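Long-range contacts in metallopeptidase containing co-catalytic metalloactive site (Shewanella denitrificans OS217, PDB 3B2Y), which probably acts as a zinc-dependent metallocarboxypeptidase or related hydrolase of the peptidase M14 family, binding nickel at its metal site in this crystal: residues E177-S182 / G220-H225; A60-D65 / R100-L105. All blocks are in the same frame, centred on the assembly; numbering follows the deposited sequence.

Contact 1: residues E177-S182 / G220-H225; sequences ETYVYS and GVIFNH
The carbonyl oxygen of S182 is gripped twice: N224 N donates to S182 O over 2.7 Å in a nearly straight bond (N-H...O 177°), and a water donates to the same oxygen. That water also accepts from H225 N, so it bridges S182 to the loop after 221-223. The N224-S182 bond is the last of four in a parallel pairing of strands 179-182 and 221-223, whose short axes diverge by 15°; 221-223 is the outermost strand, within this chain, at this end of the mixed central sheet of the M14 fold. Further back, V180 N donates to G220 O, I222 N to V180 O at 2.8 Å, and S182 N to I222 O, the alternating pattern expected of parallel neighbours.

I222 stands on the same face as Y181, and its CD1 lies over one face of the Y181 ring, 4.1 Å from the centroid and 19° off the normal, a CH-pi contact. I222 CD1 also meets Y179 CD2 at 3.4 Å. Y179 OH is hydrogen-bonded to D172, and Y181 also packs on E246, the predicted proton donor/acceptor. On the other face V180 CG1 touches V221 CG2 at 3.6 Å, the two valine side chains running alongside each other. Beside them S182 OG, hydrogen-bonded to S193, lies in the plane of the F223 ring at its edge, 3.0 Å from F223 CD1.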
# COMPACT_ATOMS: atom_id res chain seq x y z
N GLU A 177 5.17 12.16 12.47
CA GLU A 177 4.99 13.00 11.30
C GLU A 177 4.87 12.13 10.06
O GLU A 177 5.31 10.97 10.08
CB GLU A 177 6.19 13.93 11.16
CG GLU A 177 6.27 15.06 12.19
CD GLU A 177 7.67 15.62 12.31
OE1 GLU A 177 8.65 14.85 12.10
OE2 GLU A 177 7.79 16.82 12.64
N THR A 178 4.27 12.68 9.00
CA THR A 178 4.06 11.95 7.77
C THR A 178 4.96 12.36 6.58
O THR A 178 5.54 13.47 6.50
CB THR A 178 2.58 12.05 7.36
OG1 THR A 178 2.26 11.08 6.37
CG2 THR A 178 2.27 13.48 6.81
N TYR A 179 5.06 11.43 5.61
CA TYR A 179 5.82 11.75 4.42
C TYR A 179 5.45 10.76 3.34
O TYR A 179 4.67 9.85 3.60
CB TYR A 179 7.35 11.79 4.68
CG TYR A 179 7.94 10.51 5.19
CD1 TYR A 179 7.85 10.17 6.54
CD2 TYR A 179 8.60 9.64 4.33
CE1 TYR A 179 8.39 8.98 7.02
CE2 TYR A 179 9.18 8.47 4.81
CZ TYR A 179 9.07 8.13 6.15
OH TYR A 179 9.61 6.95 6.60
N VAL A 180 5.95 11.01 2.14
CA VAL A 180 5.67 10.21 0.99
C VAL A 180 6.94 10.01 0.16
O VAL A 180 7.70 10.95 -0.09
CB VAL A 180 4.58 10.85 0.12
CG1 VAL A 180 5.04 12.24 -0.47
CG2 VAL A 180 4.27 9.91 -1.00
N TYR A 181 7.19 8.78 -0.26
CA TYR A 181 8.18 8.53 -1.31
C TYR A 181 7.50 8.69 -2.66
O TYR A 181 6.41 8.20 -2.84
CB TYR A 181 8.64 7.08 -1.26
CG TYR A 181 9.44 6.68 -0.07
CD1 TYR A 181 8.82 6.21 1.09
CD2 TYR A 181 10.81 6.69 -0.12
CE1 TYR A 181 9.56 5.81 2.16
CE2 TYR A 181 11.56 6.27 0.93
CZ TYR A 181 10.95 5.84 2.07
OH TYR A 181 11.76 5.45 3.14
N SER A 182 8.14 9.30 -3.63
CA SER A 182 7.51 9.41 -4.94
C SER A 182 8.50 9.19 -6.09
O SER A 182 9.69 9.43 -5.94
CB SER A 182 6.79 10.77 -5.08
OG SER A 182 7.66 11.76 -5.49
N GLY A 220 8.37 16.97 3.08
CA GLY A 220 7.58 15.75 3.21
C GLY A 220 7.60 14.76 2.05
O GLY A 220 6.80 13.86 2.02
N VAL A 221 8.49 14.95 1.08
CA VAL A 221 8.62 14.11 -0.09
C VAL A 221 10.05 13.58 -0.16
O VAL A 221 11.00 14.33 0.14
CB VAL A 221 8.28 14.90 -1.37
CG1 VAL A 221 8.54 14.05 -2.61
CG2 VAL A 221 6.80 15.31 -1.32
N ILE A 222 10.18 12.28 -0.43
CA ILE A 222 11.46 11.68 -0.86
C ILE A 222 11.30 11.30 -2.33
O ILE A 222 10.45 10.48 -2.66
CB ILE A 222 11.79 10.44 -0.01
CG1 ILE A 222 12.13 10.84 1.43
CG2 ILE A 222 12.94 9.60 -0.64
CD1 ILE A 222 11.49 9.82 2.47
N PHE A 223 12.11 11.89 -3.20
CA PHE A 223 11.83 11.81 -4.63
C PHE A 223 12.83 10.94 -5.43
O PHE A 223 14.03 11.16 -5.40
CB PHE A 223 11.80 13.22 -5.19
CG PHE A 223 11.34 13.30 -6.60
CD1 PHE A 223 10.06 12.93 -6.94
CD2 PHE A 223 12.17 13.83 -7.60
CE1 PHE A 223 9.61 13.03 -8.24
CE2 PHE A 223 11.72 13.92 -8.90
CZ PHE A 223 10.42 13.50 -9.21
N ASN A 224 12.29 9.95 -6.14
CA ASN A 224 13.08 9.17 -7.07
C ASN A 224 14.27 8.49 -6.40
O ASN A 224 15.34 8.40 -6.98
CB ASN A 224 13.54 9.99 -8.28
CG ASN A 224 12.46 10.07 -9.37
OD1 ASN A 224 11.47 9.36 -9.34
ND2 ASN A 224 12.69 10.92 -10.34
N HIS A 225 14.04 7.98 -5.20
CA HIS A 225 15.03 7.20 -4.48
C HIS A 225 14.79 5.70 -4.81
O HIS A 225 13.89 5.11 -4.29
CB HIS A 225 14.87 7.44 -2.97
CG HIS A 225 15.72 6.54 -2.12
ND1 HIS A 225 17.02 6.84 -1.78
CD2 HIS A 225 15.44 5.34 -1.53
CE1 HIS A 225 17.51 5.87 -1.02
NE2 HIS A 225 16.58 4.95 -0.85
O HOH W 1 11.31 7.86 -4.04

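Contact 2: residues A60-D65 / R100-L105; sequences ASQRSD and RVNLSL
N102 uses both ends of its side-chain amide on the backbone of R63. R63 N donates to N102 OD1 at 3.0 Å, nearly straight at the hydrogen (171°), while N102 ND2 donates to R63 O at 2.8 Å. The two bonds differ in approach: R63 O lies in the amide plane of N102, whereas R63 N reaches OD1 from a direction tilted 31° from the carbonyl plane. With CG anti to the carbonyl carbon (chi1 -60°), the N102 torsion directs the amide toward the loop between strands 52-58 and 68-73, where the two bonds hold it.

This buried asparagine, at the start of edge strand 102-106, is the tight part of the contact. Its backbone hydrogen-bonds P67 and L69, just before and within strand 68-73, while its side chain holds the 60-65 loop. The outer side is looser. The bent Q62 chain crosses N102 obliquely and brings OE1 to 3.4 Å from N102 CB, while the exposed R63 side chain leads its guanidinium away. S104 OG is hydrogen-bonded to Q58.

One amide thus supplies both an acceptor and a donor to the backbone of R63, mimicking a strand neighbour where the loop has no regular structure; the two bonds together fix the amide's rotation.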
# COMPACT_ATOMS: atom_id res chain seq x y z
N ALA A 60 -13.66 -7.09 -13.49
CA ALA A 60 -13.96 -8.34 -14.20
C ALA A 60 -13.33 -8.35 -15.60
O ALA A 60 -13.03 -9.41 -16.14
CB ALA A 60 -15.49 -8.58 -14.27
N SER A 61 -13.12 -7.16 -16.17
CA SER A 61 -12.39 -6.98 -17.43
C SER A 61 -11.55 -5.69 -17.42
O SER A 61 -12.04 -4.64 -17.03
CB SER A 61 -13.39 -6.88 -18.59
OG SER A 61 -14.36 -7.92 -18.53
N GLN A 62 -10.30 -5.78 -17.87
CA GLN A 62 -9.48 -4.60 -18.06
C GLN A 62 -9.86 -3.97 -19.41
O GLN A 62 -9.91 -4.66 -20.43
CB GLN A 62 -7.99 -4.92 -18.04
CG GLN A 62 -7.51 -5.78 -16.88
CD GLN A 62 -8.09 -5.39 -15.52
OE1 GLN A 62 -7.65 -4.44 -14.89
NE2 GLN A 62 -9.07 -6.17 -15.06
N ARG A 63 -10.15 -2.68 -19.40
CA ARG A 63 -10.48 -1.95 -20.61
C ARG A 63 -9.24 -1.18 -21.09
O ARG A 63 -8.63 -0.46 -20.32
CB ARG A 63 -11.65 -1.02 -20.34
CG ARG A 63 -12.87 -1.71 -19.71
CD ARG A 63 -13.54 -2.67 -20.67
NE ARG A 63 -13.98 -2.01 -21.91
CZ ARG A 63 -15.21 -1.54 -22.16
NH1 ARG A 63 -16.19 -1.64 -21.26
NH2 ARG A 63 -15.46 -0.96 -23.34
N SER A 64 -8.88 -1.34 -22.36
CA SER A 64 -7.64 -0.73 -22.90
C SER A 64 -7.63 0.81 -22.87
O SER A 64 -6.58 1.45 -22.73
CB SER A 64 -7.44 -1.18 -24.35
OG SER A 64 -8.61 -0.89 -25.09
N ASP A 65 -8.81 1.38 -23.00
CA ASP A 65 -8.99 2.83 -22.99
C ASP A 65 -8.97 3.48 -21.60
O ASP A 65 -9.02 4.72 -21.54
CB ASP A 65 -10.31 3.18 -23.69
CG ASP A 65 -11.50 2.39 -23.12
OD1 ASP A 65 -11.35 1.18 -22.87
OD2 ASP A 65 -12.60 2.98 -22.95
N ARG A 100 -14.27 4.14 -15.08
CA ARG A 100 -13.26 5.07 -15.55
C ARG A 100 -11.84 4.66 -15.28
O ARG A 100 -10.93 5.30 -15.77
CB ARG A 100 -13.55 6.49 -15.07
CG ARG A 100 -13.13 6.86 -13.72
CD ARG A 100 -13.28 8.39 -13.58
NE ARG A 100 -12.75 8.79 -12.29
CZ ARG A 100 -13.37 8.62 -11.13
NH1 ARG A 100 -14.62 8.14 -11.09
NH2 ARG A 100 -12.79 8.98 -10.00
N VAL A 101 -11.65 3.54 -14.57
CA VAL A 101 -10.31 3.08 -14.22
C VAL A 101 -10.27 1.57 -14.04
O VAL A 101 -11.22 0.96 -13.50
CB VAL A 101 -9.79 3.84 -12.97
CG1 VAL A 101 -10.66 3.54 -11.76
CG2 VAL A 101 -8.27 3.52 -12.66
N ASN A 102 -9.19 0.95 -14.50
CA ASN A 102 -8.94 -0.46 -14.16
C ASN A 102 -8.21 -0.45 -12.85
O ASN A 102 -7.01 -0.23 -12.82
CB ASN A 102 -8.13 -1.13 -15.25
CG ASN A 102 -8.81 -1.11 -16.59
OD1 ASN A 102 -9.99 -1.47 -16.70
ND2 ASN A 102 -8.05 -0.73 -17.63
N LEU A 103 -8.92 -0.54 -11.75
CA LEU A 103 -8.25 -0.44 -10.43
C LEU A 103 -7.97 -1.86 -9.95
O LEU A 103 -8.86 -2.72 -9.98
CB LEU A 103 -9.09 0.34 -9.41
CG LEU A 103 -8.49 0.58 -7.99
CD1 LEU A 103 -7.11 1.26 -8.09
CD2 LEU A 103 -9.38 1.47 -7.17
N SER A 104 -6.71 -2.10 -9.63
CA SER A 104 -6.28 -3.36 -9.02
C SER A 104 -5.88 -3.13 -7.58
O SER A 104 -5.37 -2.09 -7.26
CB SER A 104 -5.17 -3.92 -9.88
OG SER A 104 -5.67 -4.26 -11.20
N LEU A 105 -6.17 -4.11 -6.72
CA LEU A 105 -5.95 -3.98 -5.26
C LEU A 105 -5.22 -5.22 -4.72
O LEU A 105 -5.53 -6.33 -5.09
CB LEU A 105 -7.28 -3.83 -4.56
CG LEU A 105 -8.16 -2.68 -5.02
CD1 LEU A 105 -9.57 -2.87 -4.50
CD2 LEU A 105 -7.53 -1.38 -4.57

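How the contacts relate
Contacts 1 and 2 reach the two ends of one mixed sheet: 221-223 is its outermost strand in contact 1 and 102-106 its outermost strand in contact 2, with 179-183, 242-248, 165-172 and 68-73 lying between them in that order. Their centres are 27 Å apart, and their nearest atoms about 16 Å, so they do not touch. Contact 1 flanks the metal site: the Y181 side chain is about 8 Å from the nickel ion held by H76, E79 and H170, and about 3 Å from that of E246, the predicted proton donor/acceptor. Contact 2 is away from these sites and joins sheet edge to surface loop. In sequence, all of contact 2 precedes contact 1.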